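Local coordinates for nitrogenase molybdenum-iron protein alpha chain (PDB 4WES), which forms the alpha subunit of the molybdenum-iron component of nitrogenase, the complex that reduces dinitrogen to ammonium at a molybdenum-iron-sulfur cluster, at residues G64-M69 against T239-A244; G86-S91 against Y216-D221; W223-V228 against P489-R494. All blocks are in the same frame, centred on the assembly; numbering follows the deposited sequence.

The three contacts lie in the alpha subunit on one side of the molybdenum-iron-sulfur cluster. Contact 2 borders the cluster directly, through Arg87, Tyr216 and Ile218. Contact 1, about 10 Å from contact 2 between centres, adjoins it: the Pro65 side chain is about 8 Å from the cluster, and Thr241 OG1 comes within 3.2 Å of Tyr216 CD1. Contact 3, its centre about 12 Å from that of contact 2 and about 17 Å from that of contact 1, continues along helix 221-232. There Asp221 OD1 lies 2.8 Å from Tyr490 N, a probable hydrogen bond, while Trp223 NE1 lies 2.8 Å from Asp243 OD2 of contact 1, another probable one.

Contact 1: G64-M69 against T239-A244; sequences GPIKDM and TLTGDA
Lys67 extends to the Thr241-Ala244 turn, its chain crossing that of Asp243 at a slant, and sets its ammonium group against Asp243. Its CG sits between the backbone N and the carbonyl carbon (chi1 66°), and from there the chain runs fully extended, passing CG over Ala244 O before NZ reaches Asp243. Lys67 NZ forms a salt bridge with Asp243 OD1 at 2.8 Å, coming from above the carboxylate plane, and a hydrogen bond of 3.1 Å to Asp243 O, again from above the carbonyl plane. One residue is thus held by side chain and main chain together. Lys92 O and Glu94 also bind NZ, and the second carboxylate oxygen, OD2, accepts from Trp223 NE1, which probably balances the buried charges. The backbone of the same lysine adds a nearly straight bond, Lys67 N to Ala244 O at 3.0 Å, and Ile66 CA makes a CA-H...O contact of 3.6 Å to that oxygen. Two beta turns meet here, a type I turn from Ile66 to Met69 and a type II turn from Thr241 to Ala244; the first leads from helix 54-63 into strand 69-74 and the second from strand 235-239 toward helix 246-250, so the contact joins connections that belong to two different parallel sheets. A cis peptide precedes Thr241. The Thr241 hydroxyl lies against the Pro65 ring, OG1 3.5 Å from Pro65 CB, and is hydrogen-bonded to Val62 O, while the methyl CG2 lies 4.0 Å from Ile66 CG1. Thr241 therefore presents its polar branch to Pro65 and its apolar branch to Ile66, whose CG1 also approaches Ala244 CB. Between the turns a water donates to Pro65 O and accepts from Asp243 N, bridging two backbone groups that are 4.3 Å apart.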
loop_
_atom_site.group_PDB
_atom_site.type_symbol
_atom_site.label_atom_id
_atom_site.label_comp_id
_atom_site.label_asym_id
_atom_site.label_seq_id
_atom_site.Cartn_x
_atom_site.Cartn_y
_atom_site.Cartn_z
ATOM N N GLY A 64 12.879 29.403 -14.331
ATOM C CA GLY A 64 12.577 28.547 -13.210
ATOM C C GLY A 64 13.748 27.775 -12.611
ATOM O O GLY A 64 13.800 27.632 -11.400
ATOM N N PRO A 65 14.636 27.235 -13.451
ATOM C CA PRO A 65 15.732 26.460 -12.880
ATOM C C PRO A 65 16.706 27.201 -11.980
ATOM O O PRO A 65 17.490 26.559 -11.303
ATOM C CB PRO A 65 16.434 25.883 -14.098
ATOM C CG PRO A 65 15.340 25.823 -15.142
ATOM C CD PRO A 65 14.571 27.070 -14.905
ATOM N N ILE A 66 16.732 28.530 -12.028
ATOM C CA ILE A 66 17.649 29.285 -11.142
ATOM C C ILE A 66 17.144 29.118 -9.712
ATOM O O ILE A 66 16.110 29.658 -9.329
ATOM C CB ILE A 66 17.767 30.759 -11.547
ATOM C CG1 ILE A 66 18.238 30.891 -12.988
ATOM C CG2 ILE A 66 18.743 31.469 -10.584
ATOM C CD1 ILE A 66 18.314 32.315 -13.501
ATOM N N LYS A 67 17.881 28.352 -8.906
ATOM C CA LYS A 67 17.323 27.727 -7.719
ATOM C C LYS A 67 17.278 28.601 -6.492
ATOM O O LYS A 67 16.586 28.274 -5.538
ATOM C CB LYS A 67 18.115 26.452 -7.416
ATOM C CG LYS A 67 19.564 26.721 -7.010
ATOM C CD LYS A 67 20.455 25.512 -7.110
ATOM C CE LYS A 67 21.896 25.897 -6.939
ATOM N NZ LYS A 67 22.792 24.724 -7.029
ATOM N N ASP A 68 18.069 29.689 -6.476
ATOM C CA ASP A 68 18.116 30.580 -5.296
ATOM C C ASP A 68 17.478 31.930 -5.600
ATOM O O ASP A 68 17.627 32.886 -4.814
ATOM C CB ASP A 68 19.530 30.721 -4.740
ATOM C CG ASP A 68 20.520 31.295 -5.728
ATOM O OD1 ASP A 68 20.193 31.491 -6.907
ATOM O OD2 ASP A 68 21.643 31.524 -5.277
ATOM N N MET A 69 16.710 31.982 -6.688
ATOM C CA MET A 69 15.840 33.092 -7.017
ATOM C C MET A 69 14.403 32.692 -6.744
ATOM O O MET A 69 14.018 31.588 -7.133
ATOM C CB MET A 69 16.098 33.456 -8.492
ATOM C CG MET A 69 15.292 34.545 -9.143
ATOM S SD MET A 69 16.088 34.961 -10.712
ATOM C CE MET A 69 14.814 36.101 -11.307
ATOM N N THR A 239 26.280 27.025 -15.995
ATOM C CA THR A 239 25.316 26.393 -16.887
ATOM C C THR A 239 24.063 27.263 -16.829
ATOM O O THR A 239 23.506 27.551 -15.754
ATOM C CB THR A 239 25.039 24.953 -16.491
ATOM O OG1 THR A 239 26.261 24.232 -16.672
ATOM C CG2 THR A 239 23.960 24.309 -17.356
ATOM N N LEU A 240 23.621 27.727 -18.000
ATOM C CA LEU A 240 22.398 28.513 -18.099
ATOM C C LEU A 240 21.277 27.607 -18.557
ATOM O O LEU A 240 21.212 27.265 -19.746
ATOM C CB LEU A 240 22.573 29.710 -19.040
ATOM C CG LEU A 240 23.080 30.994 -18.366
ATOM C CD1 LEU A 240 24.380 30.818 -17.644
ATOM C CD2 LEU A 240 23.125 32.141 -19.344
ATOM N N THR A 241 20.394 27.161 -17.647
ATOM C CA THR A 241 20.262 27.553 -16.252
ATOM C C THR A 241 20.148 26.353 -15.283
ATOM O O THR A 241 19.812 26.534 -14.127
ATOM C CB THR A 241 19.052 28.482 -16.048
ATOM O OG1 THR A 241 17.903 27.817 -16.582
ATOM C CG2 THR A 241 19.243 29.817 -16.726
ATOM N N GLY A 242 20.451 25.132 -15.772
ATOM C CA GLY A 242 20.280 23.958 -14.935
ATOM C C GLY A 242 21.170 23.963 -13.693
ATOM O O GLY A 242 22.388 24.157 -13.781
ATOM N N ASP A 243 20.516 23.784 -12.539
ATOM C CA ASP A 243 21.150 23.844 -11.238
ATOM C C ASP A 243 21.890 25.156 -10.980
ATOM O O ASP A 243 22.772 25.182 -10.115
ATOM C CB ASP A 243 22.086 22.634 -11.007
ATOM C CG ASP A 243 22.480 22.469 -9.547
ATOM O OD1 ASP A 243 21.646 22.698 -8.649
ATOM O OD2 ASP A 243 23.673 22.129 -9.283
ATOM N N ALA A 244 21.524 26.240 -11.655
ATOM C CA ALA A 244 22.259 27.484 -11.523
ATOM C C ALA A 244 21.924 28.223 -10.250
ATOM O O ALA A 244 20.782 28.264 -9.802
ATOM C CB ALA A 244 21.948 28.405 -12.696
HETATM O O HOH W 1 17.820 23.803 -11.776
#

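Contact 2: G86-S91 against Y216-D221; sequences GRRFKS and YNIGGD. With ICS (iron-sulfur-molybdenum cluster with interstitial carbon), chain F; HCA (3-hydroxy-3-carboxy-adipic acid), chain E.
The guanidinium of Arg87 has Ile218 CD1 over one face, while the edge is turned to Tyr216 and to the sulfur S5A of the molybdenum-iron-sulfur cluster. Arg87 NH1 lies 3.1 Å from Tyr216 CG, and Arg87 NH1 is 3.3 Å from cluster S5A; the guanidinium and phenol planes are 55° apart, so the two groups are not stacked. An extended chain, with CG anti to the backbone N (chi1 180°), carries the group past homocitrate to the cluster. The tyrosine ring in turn brings Tyr216 CE2 to 3.4 Å from cluster S2A, and its hydroxyl is hydrogen-bonded to Ser265. Next along the two loops, the backbones meet in a single beta bridge of Phe89 with Ile218: Gly219 N donates to Arg88 O, and Lys90 N to Asn217 O. Gly220 N binds Asn217 O from the opposite face of its plane. The Asn217 amide closes the end of the bridge, Asn217 ND2 donating to Lys90 O at 2.8 Å with that oxygen close to the amide plane. In the conformer described, Lys90 runs alongside Gly219 and Gly220, and a water links its NZ to Arg88 NH1; both cations form salt bridges to the beta chain, Lys90 with Asp453 and Arg88 with Glu455. Together the two loops form part of the cofactor pocket of the nitrogenase alpha subunit, in which homocitrate O5 and O7 bind the molybdenum.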
loop_
_atom_site.group_PDB
_atom_site.type_symbol
_atom_site.label_atom_id
_atom_site.label_comp_id
_atom_site.label_asym_id
_atom_site.label_seq_id
_atom_site.Cartn_x
_atom_site.Cartn_y
_atom_site.Cartn_z
ATOM N N GLY A 86 6.559 19.723 -12.764
ATOM C CA GLY A 86 6.335 18.907 -13.943
ATOM C C GLY A 86 7.497 18.887 -14.905
ATOM O O GLY A 86 7.671 17.935 -15.657
ATOM N N ARG A 87 8.289 19.957 -14.924
ATOM C CA ARG A 87 9.514 20.025 -15.725
ATOM C C ARG A 87 10.673 19.742 -14.767
ATOM O O ARG A 87 10.858 20.435 -13.767
ATOM C CB ARG A 87 9.662 21.353 -16.423
ATOM C CG ARG A 87 10.930 21.444 -17.251
ATOM C CD ARG A 87 10.868 22.556 -18.242
ATOM N NE ARG A 87 12.123 22.802 -18.938
ATOM C CZ ARG A 87 13.066 23.655 -18.535
ATOM N NH1 ARG A 87 14.120 23.871 -19.286
ATOM N NH2 ARG A 87 12.956 24.298 -17.370
ATOM N N ARG A 88 11.438 18.693 -15.095
ATOM C CA ARG A 88 12.318 18.027 -14.166
ATOM C C ARG A 88 13.747 18.578 -14.118
ATOM O O ARG A 88 14.706 17.804 -14.047
ATOM C CB ARG A 88 12.313 16.537 -14.466
ATOM C CG ARG A 88 10.946 15.881 -14.291
ATOM C CD ARG A 88 10.946 14.438 -14.735
ATOM N NE ARG A 88 11.932 13.675 -13.984
ATOM C CZ ARG A 88 13.093 13.179 -14.424
ATOM N NH1 ARG A 88 13.963 12.663 -13.558
ATOM N NH2 ARG A 88 13.418 13.200 -15.702
ATOM N N PHE A 89 13.890 19.905 -14.062
ATOM C CA PHE A 89 15.208 20.451 -13.771
ATOM C C PHE A 89 15.579 20.086 -12.338
ATOM O O PHE A 89 14.830 20.327 -11.402
ATOM C CB PHE A 89 15.261 21.970 -13.988
ATOM C CG PHE A 89 14.106 22.774 -13.436
ATOM C CD1 PHE A 89 14.122 23.268 -12.153
ATOM C CD2 PHE A 89 13.034 23.052 -14.241
ATOM C CE1 PHE A 89 13.067 24.034 -11.668
ATOM C CE2 PHE A 89 12.000 23.824 -13.801
ATOM C CZ PHE A 89 11.992 24.311 -12.516
ATOM N N LYS A 90 16.756 19.502 -12.152
ATOM C CA LYS A 90 17.191 19.102 -10.815
ATOM C C LYS A 90 18.091 20.173 -10.199
ATOM O O LYS A 90 18.890 20.805 -10.890
ATOM C CB LYS A 90 17.877 17.740 -10.834
ATOM C CG LYS A 90 16.961 16.559 -11.167
ATOM C CD LYS A 90 17.685 15.227 -10.941
ATOM C CE LYS A 90 16.768 14.038 -11.161
ATOM N NZ LYS A 90 17.456 12.766 -10.936
ATOM N N SER A 91 17.948 20.343 -8.897
ATOM C CA SER A 91 18.695 21.356 -8.135
ATOM C C SER A 91 19.152 20.795 -6.819
ATOM O O SER A 91 18.477 19.962 -6.206
ATOM C CB SER A 91 17.822 22.580 -7.843
ATOM O OG SER A 91 17.341 23.152 -9.044
ATOM N N TYR A 216 19.369 22.572 -18.976
ATOM C CA TYR A 216 18.485 22.827 -17.843
ATOM C C TYR A 216 18.507 21.730 -16.791
ATOM O O TYR A 216 17.705 21.707 -15.884
ATOM C CB TYR A 216 17.093 23.189 -18.360
ATOM C CG TYR A 216 17.180 24.340 -19.327
ATOM C CD1 TYR A 216 17.289 25.642 -18.867
ATOM C CD2 TYR A 216 17.208 24.128 -20.685
ATOM C CE1 TYR A 216 17.446 26.699 -19.723
ATOM C CE2 TYR A 216 17.340 25.188 -21.573
ATOM C CZ TYR A 216 17.457 26.477 -21.096
ATOM O OH TYR A 216 17.597 27.550 -21.953
ATOM N N ASN A 217 19.487 20.815 -16.905
ATOM C CA ASN A 217 19.665 19.737 -15.932
ATOM C C ASN A 217 18.430 18.872 -15.747
ATOM O O ASN A 217 18.137 18.408 -14.645
ATOM C CB ASN A 217 20.140 20.264 -14.564
ATOM C CG ASN A 217 20.810 19.183 -13.737
ATOM O OD1 ASN A 217 21.459 18.286 -14.282
ATOM N ND2 ASN A 217 20.707 19.275 -12.420
ATOM N N ILE A 218 17.722 18.604 -16.850
ATOM C CA ILE A 218 16.574 17.708 -16.762
ATOM C C ILE A 218 17.067 16.315 -16.400
ATOM O O ILE A 218 17.958 15.774 -17.041
ATOM C CB ILE A 218 15.796 17.688 -18.074
ATOM C CG1 ILE A 218 15.384 19.108 -18.534
ATOM C CG2 ILE A 218 14.591 16.759 -17.957
ATOM C CD1 ILE A 218 14.637 19.949 -17.502
ATOM N N GLY A 219 16.504 15.753 -15.338
ATOM C CA GLY A 219 16.915 14.430 -14.895
ATOM C C GLY A 219 18.374 14.291 -14.534
ATOM O O GLY A 219 18.877 13.175 -14.518
ATOM N N GLY A 220 19.076 15.391 -14.233
ATOM C CA GLY A 220 20.482 15.309 -13.928
ATOM C C GLY A 220 21.437 15.382 -15.098
ATOM O O GLY A 220 22.654 15.192 -14.885
ATOM N N ASP A 221 20.963 15.717 -16.270
ATOM C CA ASP A 221 21.827 15.797 -17.455
ATOM C C ASP A 221 23.069 16.692 -17.244
ATOM O O ASP A 221 24.146 16.349 -17.729
ATOM C CB ASP A 221 21.052 16.369 -18.645
ATOM C CG ASP A 221 20.156 15.404 -19.367
ATOM O OD1 ASP A 221 20.150 14.183 -19.062
ATOM O OD2 ASP A 221 19.404 15.922 -20.248
HETATM FE FE1 ICS F . 15.469 23.833 -25.479
HETATM MO MO1 ICS F . 9.900 20.395 -23.120
HETATM FE FE2 ICS F . 12.902 24.061 -24.825
HETATM FE FE3 ICS F . 14.499 22.454 -23.406
HETATM FE FE4 ICS F . 13.850 21.830 -25.906
HETATM FE FE5 ICS F . 11.765 20.567 -25.055
HETATM FE FE6 ICS F . 10.861 22.767 -23.929
HETATM FE FE7 ICS F . 12.401 21.182 -22.578
HETATM C CX ICS F . 12.742 22.136 -24.328
HETATM S S1A ICS F . 13.686 23.877 -26.937
HETATM S S1B ICS F . 9.673 21.396 -25.221
HETATM S S2A ICS F . 14.671 24.732 -23.569
HETATM S S2B ICS F . 10.892 24.905 -24.376
HETATM S S3A ICS F . 12.951 20.046 -26.901
HETATM S S3B ICS F . 10.584 22.237 -21.789
HETATM S S4A ICS F . 15.930 21.630 -24.960
HETATM S S4B ICS F . 11.876 19.154 -23.321
HETATM S S5A ICS F . 14.272 21.421 -21.438
HETATM C C1 HCA E . 6.415 23.110 -21.619
HETATM C C2 HCA E . 7.086 22.095 -20.689
HETATM C C3 HCA E . 7.344 20.735 -21.335
HETATM C C4 HCA E . 6.079 19.856 -21.375
HETATM C C5 HCA E . 6.495 18.431 -21.782
HETATM C C6 HCA E . 5.463 17.497 -22.337
HETATM C C7 HCA E . 8.403 19.993 -20.517
HETATM O O1 HCA E . 6.522 22.975 -22.845
HETATM O O2 HCA E . 5.807 24.063 -21.104
HETATM O O3 HCA E . 5.517 16.278 -21.986
HETATM O O4 HCA E . 4.603 17.936 -23.133
HETATM O O5 HCA E . 9.392 19.541 -21.136
HETATM O O6 HCA E . 8.209 19.821 -19.306
HETATM O O7 HCA E . 7.804 20.898 -22.668
HETATM O O HOH W 2 16.521 11.187 -12.989
#

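Contact 3: W223-V228 against P489-R494; sequences WEMDRV and PYAGFR
Helix 221-232 packs here against the start of helix 492-507, an interhelical contact with Glu224 at its centre. The glutamate lies across the loop leading into helix 492-507 and its first residues: CB rests on the Pro489 ring, Glu224 CG passes 3.8 Å from Gly492 CA, and Glu224 OE1 accepts a hydrogen bond from Arg494 N at 3.0 Å, with Arg494 N above the carboxylate plane. Arg227, one turn along the same helix, grips the carboxylate side-on, Arg227 NH2 to Glu224 OE1 at 2.8 Å and Arg227 NE to Glu224 OE2 at 2.9 Å, both almost straight and on the syn side. OE1 thus takes two donors from opposite faces of its plane. The bend of the Glu224 chain at chi2 (59°) brings its carboxylate round to both partners. Away from the charges, Val228 CG2 meets the edge of the Phe493 ring at CD2, 3.9 Å away. Arg227 NH1 has a salt bridge to Glu319, so Arg227 is held by two carboxylates, which probably eases the approach of a second cation. That cation is Arg494, whose guanidinium lies flat on that of Arg227, the planes 2° apart, with Arg227 NE 3.4 Å from Arg494 CZ.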
loop_
_atom_site.group_PDB
_atom_site.type_symbol
_atom_site.label_atom_id
_atom_site.label_comp_id
_atom_site.label_asym_id
_atom_site.label_seq_id
_atom_site.Cartn_x
_atom_site.Cartn_y
_atom_site.Cartn_z
ATOM N N TRP A 223 24.656 17.648 -14.499
ATOM C CA TRP A 223 25.640 17.076 -13.598
ATOM C C TRP A 223 26.478 16.011 -14.289
ATOM O O TRP A 223 27.677 15.866 -14.010
ATOM C CB TRP A 223 24.974 16.530 -12.342
ATOM C CG TRP A 223 24.348 17.588 -11.499
ATOM C CD1 TRP A 223 24.817 18.872 -11.299
ATOM C CD2 TRP A 223 23.159 17.480 -10.717
ATOM N NE1 TRP A 223 24.008 19.544 -10.422
ATOM C CE2 TRP A 223 22.983 18.722 -10.050
ATOM C CE3 TRP A 223 22.233 16.453 -10.480
ATOM C CZ2 TRP A 223 21.919 18.971 -9.235
ATOM C CZ3 TRP A 223 21.151 16.713 -9.654
ATOM C CH2 TRP A 223 21.023 17.963 -9.026
ATOM N N GLU A 224 25.871 15.261 -15.203
ATOM C CA GLU A 224 26.616 14.235 -15.927
ATOM C C GLU A 224 27.601 14.856 -16.924
ATOM O O GLU A 224 28.734 14.366 -17.032
ATOM C CB GLU A 224 25.629 13.253 -16.586
ATOM C CG GLU A 224 26.289 12.247 -17.514
ATOM C CD GLU A 224 27.343 11.324 -16.928
ATOM O OE1 GLU A 224 28.030 10.677 -17.744
ATOM O OE2 GLU A 224 27.454 11.243 -15.673
ATOM N N MET A 225 27.196 15.881 -17.663
ATOM C CA MET A 225 28.099 16.650 -18.527
ATOM C C MET A 225 29.275 17.156 -17.714
ATOM O O MET A 225 30.450 17.072 -18.108
ATOM C CB MET A 225 27.369 17.877 -19.120
ATOM C CG MET A 225 26.250 17.540 -20.097
ATOM S SD MET A 225 25.405 19.018 -20.721
ATOM C CE MET A 225 23.873 18.286 -21.261
ATOM N N ASP A 226 28.924 17.800 -16.591
ATOM C CA ASP A 226 29.951 18.448 -15.770
ATOM C C ASP A 226 30.942 17.441 -15.262
ATOM O O ASP A 226 32.145 17.723 -15.153
ATOM C CB ASP A 226 29.329 19.209 -14.586
ATOM C CG ASP A 226 28.510 20.398 -15.024
ATOM O OD1 ASP A 226 28.484 20.721 -16.233
ATOM O OD2 ASP A 226 27.905 21.013 -14.120
ATOM N N ARG A 227 30.497 16.245 -14.888
ATOM C CA ARG A 227 31.401 15.209 -14.381
ATOM C C ARG A 227 32.530 14.962 -15.375
ATOM O O ARG A 227 33.719 14.897 -14.994
ATOM C CB ARG A 227 30.594 13.918 -14.167
ATOM C CG ARG A 227 31.405 12.769 -13.599
ATOM C CD ARG A 227 30.597 11.503 -13.473
ATOM N NE ARG A 227 30.206 10.950 -14.755
ATOM C CZ ARG A 227 31.002 10.264 -15.575
ATOM N NH1 ARG A 227 32.255 9.992 -15.216
ATOM N NH2 ARG A 227 30.577 9.874 -16.764
ATOM N N VAL A 228 32.163 14.809 -16.641
ATOM C CA VAL A 228 33.151 14.521 -17.683
ATOM C C VAL A 228 34.011 15.732 -18.000
ATOM O O VAL A 228 35.229 15.619 -18.146
ATOM C CB VAL A 228 32.479 13.940 -18.957
ATOM C CG1 VAL A 228 33.441 13.764 -20.081
ATOM C CG2 VAL A 228 31.905 12.598 -18.588
ATOM N N PRO A 489 20.224 10.746 -15.703
ATOM C CA PRO A 489 20.445 11.538 -16.917
ATOM C C PRO A 489 20.312 10.704 -18.181
ATOM O O PRO A 489 20.626 9.510 -18.165
ATOM C CB PRO A 489 21.898 12.016 -16.745
ATOM C CG PRO A 489 22.532 10.989 -15.868
ATOM C CD PRO A 489 21.458 10.628 -14.903
ATOM N N TYR A 490 19.898 11.357 -19.267
ATOM C CA TYR A 490 19.991 10.757 -20.596
ATOM C C TYR A 490 21.111 11.400 -21.422
ATOM O O TYR A 490 21.499 10.818 -22.420
ATOM C CB TYR A 490 18.666 10.843 -21.349
ATOM C CG TYR A 490 17.620 9.842 -20.893
ATOM C CD1 TYR A 490 17.853 8.841 -19.921
ATOM C CD2 TYR A 490 16.346 9.853 -21.491
ATOM C CE1 TYR A 490 16.882 7.934 -19.569
ATOM C CE2 TYR A 490 15.371 8.901 -21.140
ATOM C CZ TYR A 490 15.681 7.940 -20.175
ATOM O OH TYR A 490 14.753 6.974 -19.786
ATOM N N ALA A 491 21.662 12.539 -20.964
ATOM C CA ALA A 491 22.856 13.120 -21.592
ATOM C C ALA A 491 24.125 12.487 -21.042
ATOM O O ALA A 491 24.129 11.882 -19.976
ATOM C CB ALA A 491 22.865 14.637 -21.339
ATOM N N GLY A 492 25.212 12.724 -21.759
ATOM C CA GLY A 492 26.521 12.241 -21.340
ATOM C C GLY A 492 26.686 10.738 -21.515
ATOM O O GLY A 492 25.784 10.035 -22.002
ATOM N N PHE A 493 27.851 10.243 -21.110
ATOM C CA PHE A 493 28.159 8.849 -21.317
ATOM C C PHE A 493 27.262 7.944 -20.487
ATOM O O PHE A 493 26.759 6.941 -20.991
ATOM C CB PHE A 493 29.623 8.585 -20.980
ATOM C CG PHE A 493 30.587 9.134 -21.994
ATOM C CD1 PHE A 493 30.718 8.565 -23.243
ATOM C CD2 PHE A 493 31.403 10.205 -21.690
ATOM C CE1 PHE A 493 31.630 9.060 -24.160
ATOM C CE2 PHE A 493 32.318 10.690 -22.595
ATOM C CZ PHE A 493 32.424 10.128 -23.839
ATOM N N ARG A 494 27.082 8.262 -19.207
ATOM C CA ARG A 494 26.168 7.457 -18.387
ATOM C C ARG A 494 24.737 7.581 -18.878
ATOM O O ARG A 494 23.930 6.631 -18.721
ATOM C CB ARG A 494 26.229 7.837 -16.919
ATOM C CG ARG A 494 27.560 7.471 -16.335
ATOM C CD ARG A 494 27.634 7.813 -14.880
ATOM N NE ARG A 494 28.971 7.566 -14.375
ATOM C CZ ARG A 494 29.390 8.007 -13.202
ATOM N NH1 ARG A 494 28.554 8.668 -12.412
ATOM N NH2 ARG A 494 30.629 7.779 -12.824
#